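Local atomic coordinates of glycosyl transferase family 9 (Veillonella parvula, PDB entry 3TOV), a protein that probably transfers a sugar, perhaps a heptose, from a nucleotide-activated donor to an acceptor, as glycosyltransferase family 9 enzymes of the GT-B class do. Residues Y8-V13 against N85-T90; D91-L96 against I109-T114; I188-G193 against T220-G225; C262-T267 against P282-Y287. All coordinates share one frame; numbering follows the deposited sequence.

Interaction 1 of 4, residues Y8-V13 against N85-T90; sequences YKRIVV and NAKGKT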
# COMPACT_ATOMS: atom_id res chain seq x y z
N TYR A 8 -11.44 26.24 -3.17
CA TYR A 8 -12.83 26.71 -3.08
C TYR A 8 -13.80 25.95 -3.99
O TYR A 8 -14.81 26.50 -4.42
CB TYR A 8 -12.91 28.22 -3.34
CG TYR A 8 -12.51 29.05 -2.14
CD1 TYR A 8 -13.29 29.04 -0.98
CD2 TYR A 8 -11.36 29.82 -2.14
CE1 TYR A 8 -12.93 29.78 0.14
CE2 TYR A 8 -10.99 30.58 -1.02
CZ TYR A 8 -11.78 30.55 0.12
OH TYR A 8 -11.44 31.29 1.24
N LYS A 9 -13.51 24.68 -4.27
CA LYS A 9 -14.34 23.90 -5.17
C LYS A 9 -14.78 22.56 -4.55
O LYS A 9 -14.13 22.04 -3.65
CB LYS A 9 -13.59 23.63 -6.49
CG LYS A 9 -12.96 24.85 -7.15
CD LYS A 9 -14.00 25.91 -7.43
CE LYS A 9 -13.69 26.65 -8.72
NZ LYS A 9 -13.60 25.69 -9.85
N ARG A 10 -15.89 22.01 -5.04
CA ARG A 10 -16.29 20.66 -4.68
C ARG A 10 -15.68 19.71 -5.67
O ARG A 10 -15.91 19.83 -6.88
CB ARG A 10 -17.81 20.50 -4.70
CG ARG A 10 -18.52 21.25 -3.60
CD ARG A 10 -19.97 20.82 -3.47
NE ARG A 10 -20.24 20.26 -2.15
CZ ARG A 10 -20.42 18.97 -1.91
NH1 ARG A 10 -20.39 18.10 -2.91
NH2 ARG A 10 -20.65 18.56 -0.67
N ILE A 11 -14.92 18.74 -5.17
CA ILE A 11 -14.13 17.88 -6.03
C ILE A 11 -14.37 16.40 -5.73
O ILE A 11 -14.45 16.00 -4.57
CB ILE A 11 -12.64 18.18 -5.87
CG1 ILE A 11 -12.39 19.68 -6.01
CG2 ILE A 11 -11.83 17.44 -6.89
CD1 ILE A 11 -11.05 20.10 -5.48
N VAL A 12 -14.48 15.59 -6.78
CA VAL A 12 -14.54 14.15 -6.59
C VAL A 12 -13.31 13.43 -7.16
O VAL A 12 -12.84 13.72 -8.26
CB VAL A 12 -15.83 13.55 -7.17
CG1 VAL A 12 -15.75 12.04 -7.20
CG2 VAL A 12 -17.00 13.99 -6.35
N VAL A 13 -12.78 12.48 -6.39
CA VAL A 13 -11.69 11.66 -6.86
C VAL A 13 -12.19 10.23 -7.00
O VAL A 13 -12.79 9.68 -6.08
CB VAL A 13 -10.48 11.72 -5.90
CG1 VAL A 13 -9.27 10.96 -6.48
CG2 VAL A 13 -10.13 13.17 -5.64
N ASN A 85 -24.39 13.46 -6.45
CA ASN A 85 -25.11 14.63 -6.94
C ASN A 85 -26.25 15.08 -6.03
O ASN A 85 -26.83 16.16 -6.22
CB ASN A 85 -25.67 14.36 -8.33
CG ASN A 85 -24.60 14.37 -9.39
OD1 ASN A 85 -23.53 14.94 -9.19
ND2 ASN A 85 -24.88 13.74 -10.53
N ALA A 86 -26.59 14.25 -5.07
CA ALA A 86 -27.61 14.61 -4.11
C ALA A 86 -26.99 15.50 -3.05
O ALA A 86 -27.68 16.26 -2.37
CB ALA A 86 -28.21 13.37 -3.48
N LYS A 87 -25.66 15.41 -2.93
CA LYS A 87 -24.94 16.15 -1.90
C LYS A 87 -24.52 17.58 -2.29
O LYS A 87 -24.47 18.47 -1.44
CB LYS A 87 -23.73 15.34 -1.44
CG LYS A 87 -22.72 16.12 -0.62
CD LYS A 87 -21.41 15.33 -0.45
CE LYS A 87 -20.80 14.91 -1.80
NZ LYS A 87 -19.52 14.15 -1.62
N GLY A 88 -24.23 17.81 -3.57
CA GLY A 88 -23.78 19.13 -4.00
C GLY A 88 -23.33 19.16 -5.45
O GLY A 88 -23.04 18.12 -6.03
N LYS A 89 -23.27 20.36 -6.02
CA LYS A 89 -22.85 20.52 -7.42
C LYS A 89 -21.34 20.44 -7.58
O LYS A 89 -20.62 21.44 -7.48
CB LYS A 89 -23.44 21.79 -8.07
CG LYS A 89 -23.57 23.01 -7.16
CD LYS A 89 -24.38 24.11 -7.87
CE LYS A 89 -24.74 25.29 -6.95
NZ LYS A 89 -23.57 26.13 -6.55
N THR A 90 -20.87 19.22 -7.83
CA THR A 90 -19.46 18.93 -8.05
C THR A 90 -18.83 19.77 -9.17
O THR A 90 -19.29 19.75 -10.30
CB THR A 90 -19.30 17.44 -8.38
OG1 THR A 90 -19.72 16.64 -7.26
CG2 THR A 90 -17.85 17.14 -8.73

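Interaction 2 of 4, residues D91-L96 against I109-T114; sequences DIVINL and IHAPIT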
# COMPACT_ATOMS: atom_id res chain seq x y z
N ASP A 91 -17.76 20.49 -8.84
CA ASP A 91 -17.13 21.42 -9.78
C ASP A 91 -16.14 20.71 -10.71
O ASP A 91 -16.21 20.85 -11.94
CB ASP A 91 -16.39 22.52 -9.01
CG ASP A 91 -17.31 23.31 -8.10
OD1 ASP A 91 -18.42 23.67 -8.56
OD2 ASP A 91 -16.93 23.56 -6.93
N ILE A 92 -15.24 19.94 -10.10
CA ILE A 92 -14.21 19.20 -10.80
C ILE A 92 -14.24 17.72 -10.44
O ILE A 92 -14.27 17.36 -9.26
CB ILE A 92 -12.82 19.69 -10.37
CG1 ILE A 92 -12.63 21.16 -10.70
CG2 ILE A 92 -11.72 18.83 -10.99
CD1 ILE A 92 -11.73 21.87 -9.73
N VAL A 93 -14.21 16.86 -11.45
CA VAL A 93 -13.95 15.45 -11.23
C VAL A 93 -12.58 15.02 -11.79
O VAL A 93 -12.24 15.31 -12.94
CB VAL A 93 -15.06 14.56 -11.81
CG1 VAL A 93 -14.50 13.20 -12.23
CG2 VAL A 93 -16.18 14.40 -10.80
N ILE A 94 -11.80 14.34 -10.96
CA ILE A 94 -10.48 13.85 -11.33
C ILE A 94 -10.49 12.32 -11.34
O ILE A 94 -10.69 11.70 -10.31
CB ILE A 94 -9.44 14.30 -10.29
CG1 ILE A 94 -9.55 15.81 -10.08
CG2 ILE A 94 -8.05 13.89 -10.72
CD1 ILE A 94 -8.40 16.41 -9.34
N ASN A 95 -10.28 11.71 -12.50
CA ASN A 95 -10.23 10.25 -12.57
C ASN A 95 -8.80 9.73 -12.59
O ASN A 95 -8.02 10.10 -13.47
CB ASN A 95 -11.02 9.71 -13.78
CG ASN A 95 -11.00 8.19 -13.86
OD1 ASN A 95 -10.79 7.51 -12.86
ND2 ASN A 95 -11.23 7.65 -15.05
N LEU A 96 -8.45 8.89 -11.61
CA LEU A 96 -7.10 8.33 -11.47
C LEU A 96 -7.04 6.91 -11.94
O LEU A 96 -5.98 6.33 -12.03
CB LEU A 96 -6.64 8.38 -10.01
CG LEU A 96 -6.34 9.80 -9.52
CD1 LEU A 96 -5.69 9.84 -8.13
CD2 LEU A 96 -5.46 10.52 -10.54
N ILE A 109 -20.93 11.02 -13.40
CA ILE A 109 -21.08 12.13 -12.47
C ILE A 109 -21.43 13.43 -13.21
O ILE A 109 -22.22 14.25 -12.73
CB ILE A 109 -19.81 12.28 -11.63
CG1 ILE A 109 -19.60 11.00 -10.79
CG2 ILE A 109 -19.88 13.50 -10.75
CD1 ILE A 109 -18.17 10.77 -10.34
N HIS A 110 -20.83 13.62 -14.38
CA HIS A 110 -21.17 14.73 -15.26
C HIS A 110 -20.87 16.10 -14.68
O HIS A 110 -21.73 16.97 -14.69
CB HIS A 110 -22.64 14.67 -15.64
CG HIS A 110 -22.87 14.14 -17.02
ND1 HIS A 110 -23.07 12.79 -17.27
CD2 HIS A 110 -22.91 14.76 -18.22
CE1 HIS A 110 -23.22 12.61 -18.57
NE2 HIS A 110 -23.13 13.79 -19.17
N ALA A 111 -19.65 16.28 -14.18
CA ALA A 111 -19.28 17.58 -13.63
C ALA A 111 -18.83 18.52 -14.74
O ALA A 111 -18.30 18.09 -15.77
CB ALA A 111 -18.19 17.43 -12.57
N PRO A 112 -19.04 19.83 -14.52
CA PRO A 112 -18.65 20.90 -15.43
C PRO A 112 -17.30 20.60 -16.06
O PRO A 112 -17.06 20.90 -17.23
CB PRO A 112 -18.51 22.09 -14.49
CG PRO A 112 -19.51 21.85 -13.45
CD PRO A 112 -19.56 20.36 -13.25
N ILE A 113 -16.42 20.01 -15.27
CA ILE A 113 -15.11 19.68 -15.79
C ILE A 113 -14.57 18.38 -15.22
O ILE A 113 -14.45 18.21 -14.01
CB ILE A 113 -14.13 20.85 -15.59
CG1 ILE A 113 -12.74 20.35 -15.26
CG2 ILE A 113 -14.60 21.76 -14.48
CD1 ILE A 113 -11.95 21.41 -14.62
N THR A 114 -14.29 17.44 -16.13
CA THR A 114 -13.65 16.18 -15.79
C THR A 114 -12.20 16.20 -16.26
O THR A 114 -11.89 16.66 -17.36
CB THR A 114 -14.35 14.97 -16.45
OG1 THR A 114 -15.74 14.97 -16.13
CG2 THR A 114 -13.73 13.68 -15.96

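Interaction 3 of 4, residues I188-G193 against T220-G225; sequences IGFNIG and TVFFGG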
# COMPACT_ATOMS: atom_id res chain seq x y z
N ILE A 188 9.55 -7.71 15.70
CA ILE A 188 9.82 -7.73 14.27
C ILE A 188 8.81 -8.63 13.56
O ILE A 188 8.66 -9.80 13.91
CB ILE A 188 11.33 -8.07 13.89
CG1 ILE A 188 11.38 -9.22 12.90
CG2 ILE A 188 12.22 -8.35 15.12
CD1 ILE A 188 10.95 -8.80 11.53
N GLY A 189 8.10 -8.08 12.59
CA GLY A 189 7.01 -8.78 11.94
C GLY A 189 7.28 -9.19 10.51
O GLY A 189 8.09 -8.58 9.82
N PHE A 190 6.59 -10.24 10.08
CA PHE A 190 6.74 -10.81 8.75
C PHE A 190 5.41 -10.84 8.01
O PHE A 190 4.40 -11.28 8.54
CB PHE A 190 7.22 -12.25 8.85
CG PHE A 190 8.49 -12.41 9.60
CD1 PHE A 190 9.68 -12.65 8.92
CD2 PHE A 190 8.51 -12.31 10.98
CE1 PHE A 190 10.86 -12.79 9.61
CE2 PHE A 190 9.70 -12.45 11.68
CZ PHE A 190 10.87 -12.69 10.99
N ASN A 191 5.44 -10.37 6.77
CA ASN A 191 4.33 -10.55 5.86
C ASN A 191 4.91 -11.28 4.66
O ASN A 191 5.50 -10.67 3.77
CB ASN A 191 3.73 -9.19 5.47
CG ASN A 191 2.89 -9.24 4.20
OD1 ASN A 191 2.03 -10.12 4.03
ND2 ASN A 191 3.14 -8.30 3.30
N ILE A 192 4.79 -12.60 4.67
CA ILE A 192 5.22 -13.45 3.57
C ILE A 192 4.01 -13.75 2.67
O ILE A 192 2.87 -13.38 2.98
CB ILE A 192 5.76 -14.78 4.12
CG1 ILE A 192 4.70 -15.88 4.07
CG2 ILE A 192 6.23 -14.62 5.56
CD1 ILE A 192 4.83 -16.96 5.16
N GLY A 193 4.25 -14.42 1.55
CA GLY A 193 3.14 -14.95 0.78
C GLY A 193 2.41 -14.01 -0.15
O GLY A 193 2.08 -12.87 0.20
N THR A 220 8.19 -11.94 17.40
CA THR A 220 7.95 -12.06 15.97
C THR A 220 6.48 -12.35 15.63
O THR A 220 5.91 -13.32 16.12
CB THR A 220 8.82 -13.19 15.38
OG1 THR A 220 8.36 -14.46 15.85
CG2 THR A 220 10.28 -13.02 15.81
N VAL A 221 5.87 -11.50 14.81
CA VAL A 221 4.48 -11.69 14.37
C VAL A 221 4.43 -12.15 12.93
O VAL A 221 5.36 -11.91 12.17
CB VAL A 221 3.68 -10.38 14.37
CG1 VAL A 221 2.33 -10.58 15.06
CG2 VAL A 221 4.47 -9.27 15.01
N PHE A 222 3.33 -12.79 12.55
CA PHE A 222 3.09 -13.15 11.16
C PHE A 222 1.72 -12.63 10.72
O PHE A 222 0.71 -12.84 11.40
CB PHE A 222 3.23 -14.66 10.95
CG PHE A 222 4.65 -15.14 11.03
CD1 PHE A 222 5.34 -15.51 9.88
CD2 PHE A 222 5.32 -15.21 12.24
CE1 PHE A 222 6.67 -15.95 9.94
CE2 PHE A 222 6.63 -15.65 12.31
CZ PHE A 222 7.31 -16.02 11.16
N PHE A 223 1.69 -11.94 9.59
CA PHE A 223 0.48 -11.31 9.12
C PHE A 223 -0.14 -12.11 7.98
O PHE A 223 0.24 -13.25 7.76
CB PHE A 223 0.76 -9.87 8.72
CG PHE A 223 1.27 -9.02 9.86
CD1 PHE A 223 0.40 -8.49 10.80
CD2 PHE A 223 2.62 -8.74 9.98
CE1 PHE A 223 0.87 -7.70 11.84
CE2 PHE A 223 3.09 -7.94 11.03
CZ PHE A 223 2.21 -7.43 11.95
N GLY A 224 -1.10 -11.52 7.28
CA GLY A 224 -1.78 -12.22 6.20
C GLY A 224 -3.29 -12.33 6.36
O GLY A 224 -3.87 -11.98 7.39
N GLY A 225 -3.93 -12.80 5.29
CA GLY A 225 -5.34 -13.10 5.33
C GLY A 225 -5.58 -14.60 5.33
O GLY A 225 -4.64 -15.39 5.42

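Interaction 4 of 4, residues C262-T267 against P282-Y287; sequences CNLLIT and PIVALY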
# COMPACT_ATOMS: atom_id res chain seq x y z
N CYS A 262 4.98 -2.67 15.09
CA CYS A 262 6.21 -3.34 14.68
C CYS A 262 7.41 -2.41 14.59
O CYS A 262 7.34 -1.37 13.94
CB CYS A 262 6.01 -4.04 13.35
SG CYS A 262 5.00 -5.48 13.47
N ASN A 263 8.50 -2.82 15.23
CA ASN A 263 9.80 -2.18 15.09
C ASN A 263 10.44 -2.51 13.74
O ASN A 263 11.42 -1.88 13.36
CB ASN A 263 10.75 -2.63 16.19
CG ASN A 263 10.21 -2.37 17.57
OD1 ASN A 263 9.13 -2.83 17.93
ND2 ASN A 263 10.97 -1.64 18.37
N LEU A 264 9.89 -3.50 13.03
CA LEU A 264 10.39 -3.90 11.73
C LEU A 264 9.44 -4.84 10.98
O LEU A 264 8.70 -5.62 11.57
CB LEU A 264 11.76 -4.58 11.86
CG LEU A 264 12.43 -4.93 10.52
CD1 LEU A 264 12.98 -3.68 9.84
CD2 LEU A 264 13.53 -5.95 10.73
N LEU A 265 9.50 -4.78 9.66
CA LEU A 265 8.71 -5.65 8.82
C LEU A 265 9.55 -6.20 7.65
O LEU A 265 10.13 -5.46 6.86
CB LEU A 265 7.51 -4.89 8.31
CG LEU A 265 6.73 -5.61 7.22
CD1 LEU A 265 6.37 -7.01 7.67
CD2 LEU A 265 5.48 -4.81 6.81
N ILE A 266 9.64 -7.52 7.57
CA ILE A 266 10.28 -8.20 6.45
C ILE A 266 9.17 -8.70 5.54
O ILE A 266 8.17 -9.24 6.03
CB ILE A 266 11.09 -9.39 6.95
CG1 ILE A 266 12.14 -8.91 7.94
CG2 ILE A 266 11.70 -10.14 5.80
CD1 ILE A 266 13.03 -10.01 8.44
N THR A 267 9.30 -8.51 4.23
CA THR A 267 8.14 -8.72 3.37
C THR A 267 8.44 -8.80 1.90
O THR A 267 9.49 -8.32 1.46
CB THR A 267 7.06 -7.61 3.57
OG1 THR A 267 6.27 -7.50 2.38
CG2 THR A 267 7.70 -6.26 3.82
N PRO A 282 10.04 0.49 9.49
CA PRO A 282 11.22 0.19 8.67
C PRO A 282 11.05 -1.12 7.92
O PRO A 282 10.62 -2.11 8.49
CB PRO A 282 12.34 0.04 9.70
CG PRO A 282 11.85 0.72 10.93
CD PRO A 282 10.36 0.56 10.93
N ILE A 283 11.40 -1.12 6.65
CA ILE A 283 11.07 -2.23 5.77
C ILE A 283 12.28 -2.97 5.25
O ILE A 283 13.22 -2.36 4.75
CB ILE A 283 10.31 -1.71 4.54
CG1 ILE A 283 9.02 -0.97 4.95
CG2 ILE A 283 10.05 -2.85 3.57
CD1 ILE A 283 8.01 -1.85 5.69
N VAL A 284 12.28 -4.29 5.37
CA VAL A 284 13.19 -5.10 4.57
C VAL A 284 12.30 -5.74 3.52
O VAL A 284 11.38 -6.48 3.85
CB VAL A 284 13.92 -6.18 5.39
CG1 VAL A 284 14.72 -7.07 4.46
CG2 VAL A 284 14.85 -5.57 6.44
N ALA A 285 12.56 -5.43 2.26
CA ALA A 285 11.65 -5.84 1.20
C ALA A 285 12.33 -6.75 0.19
O ALA A 285 13.39 -6.43 -0.33
CB ALA A 285 11.08 -4.62 0.52
N LEU A 286 11.71 -7.89 -0.10
CA LEU A 286 12.32 -8.87 -0.98
C LEU A 286 11.77 -8.79 -2.38
O LEU A 286 10.74 -9.38 -2.68
CB LEU A 286 12.14 -10.28 -0.43
CG LEU A 286 13.11 -10.70 0.67
CD1 LEU A 286 12.83 -9.97 1.97
CD2 LEU A 286 12.99 -12.18 0.88
N TYR A 287 12.47 -8.07 -3.25
CA TYR A 287 12.20 -8.09 -4.68
C TYR A 287 13.15 -9.08 -5.31
O TYR A 287 14.32 -9.15 -4.93
CB TYR A 287 12.48 -6.71 -5.26
CG TYR A 287 11.43 -5.69 -4.92
CD1 TYR A 287 10.60 -5.18 -5.90
CD2 TYR A 287 11.25 -5.26 -3.61
CE1 TYR A 287 9.63 -4.26 -5.60
CE2 TYR A 287 10.28 -4.34 -3.29
CZ TYR A 287 9.47 -3.84 -4.29
OH TYR A 287 8.49 -2.91 -4.01

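Interaction 1 of 4, residues Y8-V13 against N85-T90
At the start of strand 10-14, in the parallel sheet of the N-terminal Rossmann-like half of the GT-B fold, R10 reaches over the turn that leads from helix 70-87 towards strand 92-95. The turn comes at G88, which is nearly fully extended and is the first residue to leave the helix. R10 has CG beside its backbone N (chi1 -69°), and a bend at chi3 lays its guanidinium group over the turn. One face of that group receives the CA of G88, 3.6 Å above the plane and offset to the rim, with K87 O over the same face. In the plane, at the edge, comes CD of K87, whose own chain bends at chi3 and passes obliquely by the arginine, so that CE of K87 lies 3.4 Å from NH1 of R10. Nearer the sheet, CB of R10 lies 4.1 Å from K89 O, and T90 CG2 stands 3.8 Å from R10 O. The side chains of V12 and T90 cross at about a right angle, V12 CG2 3.9 Å from T90 OG1. A leucine in place of R10 would probably leave G88 and the K87 methylenes without the flat group laid against them, and the helix end less well covered. Between the two segments the contact itself is van der Waals: methylenes and a glycine CA line the guanidinium. With NH1 of R10 4.2 Å from NZ of K87, the two positive ends would probably repel, and the contact is consistent with packing of the guanidinium on the K87 methylenes and G88 CA.

Interaction 2 of 4, residues D91-L96 against I109-T114
With CG1 of V93 anti to its backbone N (chi1 151°) and CG2 of T114 likewise anti to N, the two methyls lie side by side, V93 CG1 3.8 Å from T114 CG2. These residues pair in the parallel register of a beta-alpha-beta crossover, strand 92-95, helix 100-109, strand 113-116, in the N-terminal Rossmann-like sheet. The other branch of V93, CG2, turns to the end of helix 100-109 and the link after it, meeting I109 CG2 at 3.8 Å and A111 CB at 4.0 Å. A106 of helix 100-109 also touches V93, so the crossover helix packs on the sheet face that carries V93 and T114. Across the sheet, on the face of I92 and I113, the side chains again run side by side and point the same way, with I92 CG1 4.0 Å from I113 CD1. The backbone bond that fixes the register runs from V93 N to I113 O, 2.9 Å long. A second link, I113 N to D91 O, is weak and doubtful. D91 OD2 accepts R10 N, tying this strand to its other neighbour. The ring of P112 lies against the D91 carbonyl, its CD 3.6 Å from D91 O. Farther along, T114 CA makes a CA-H...O contact with V93 O, 3.3 Å away.

Interaction 3 of 4, residues I188-G193 against T220-G225
V221 O is gripped from the first strand by F190 N, at 2.9 Å, and more loosely by the CA-H of G189; it also sits in plane at the edge of the F190 ring. The strands belong to a beta-alpha-beta crossover, strand 187-191, helix 203-216, strand 219-222, in the C-terminal Rossmann-like sheet of the GT-B fold, and run parallel. F190 and F222 each hold CG beside the backbone N (chi1 -57° and -72°), which sends both rings the same way from the sheet into an offset stack, centroids 4.8 Å apart and planes 10° from parallel. F190 CB rides over the F222 face, 4.2 Å from its centroid, while I188 CD1 lies on the opposite face of the F190 ring. V232 and V235 of helix 229-237 also pack on F222. An alanine at F222 would probably leave the F190 ring without its stacking partner and open a gap beneath this helix. On the other sheet face, F223 CE2 comes within 4.1 Å of G189 CA. Beyond the stack, F190 O accepts F223 N at 3.0 Å.

Interaction 4 of 4, residues C262-T267 against P282-Y287
The puckered ring of P282 packs by its CG against N263 O, 3.6 Å away, and by its CB against L264 CD1 at 3.8 Å. The flat ring of Y287, at the far end of the same segment, has the methyl of A285, from within that segment, in plane at its edge. Both segments belong to a beta-alpha-beta crossover, strand 264-268, helix 271-277, strand 283-286, of the C-terminal Rossmann-like sheet, and the strand axes are parallel to within 2°. L264 holds CG anti to the backbone N (chi1 -175°), which carries its CD1 across to the start of the second strand and on towards V284. The alternating ladder opens with L265 N to P282 O. V284 N then bonds to L265 O at 2.9 Å, and T267 N to V284 O. Paired side chains lie side by side on both faces, with oblique contacts between T267 and I283 and between I266 and L286. On the face of L265, I283 and T267, I283 CD1 touches L265 CB at 4.0 Å, and I283 CG2 comes close to the T267 methyl; M273 and I277 of helix 271-277 pack here. On the face of I266 and V284, I266 CG1 lies 4.1 Å from V284 CB and I266 CG2 4.0 Å from L286 CD1, with V337, A340, A341 and L344 of helix 334-347 over this side. Different helices thus pack on the two faces of this strand pair. N263 is tied elsewhere, through OD1 to L187 N. The ladder ends where L286 N donates to T267 O, 2.7 Å away.

How the interactions relate
The four contacts follow one another along the chain and fall into two pairs, one in each parallel six-stranded sheet of the GT-B fold. Interactions 1 and 2 lie 9 Å apart between centres, joined where strands 10-14 and 92-95 are neighbours. Interactions 3 and 4 lie 10 Å apart and meet through the neighbouring strands 187-191 and 264-268. Between the pairs the centres are 38 to 40 Å apart, on opposite sides of the chain's centre, with no touch. Both sheets share the strand order 3-2-1-4-5-6, so the two halves repeat one architecture; in GT-B enzymes, the active site generally lies in the cleft between them.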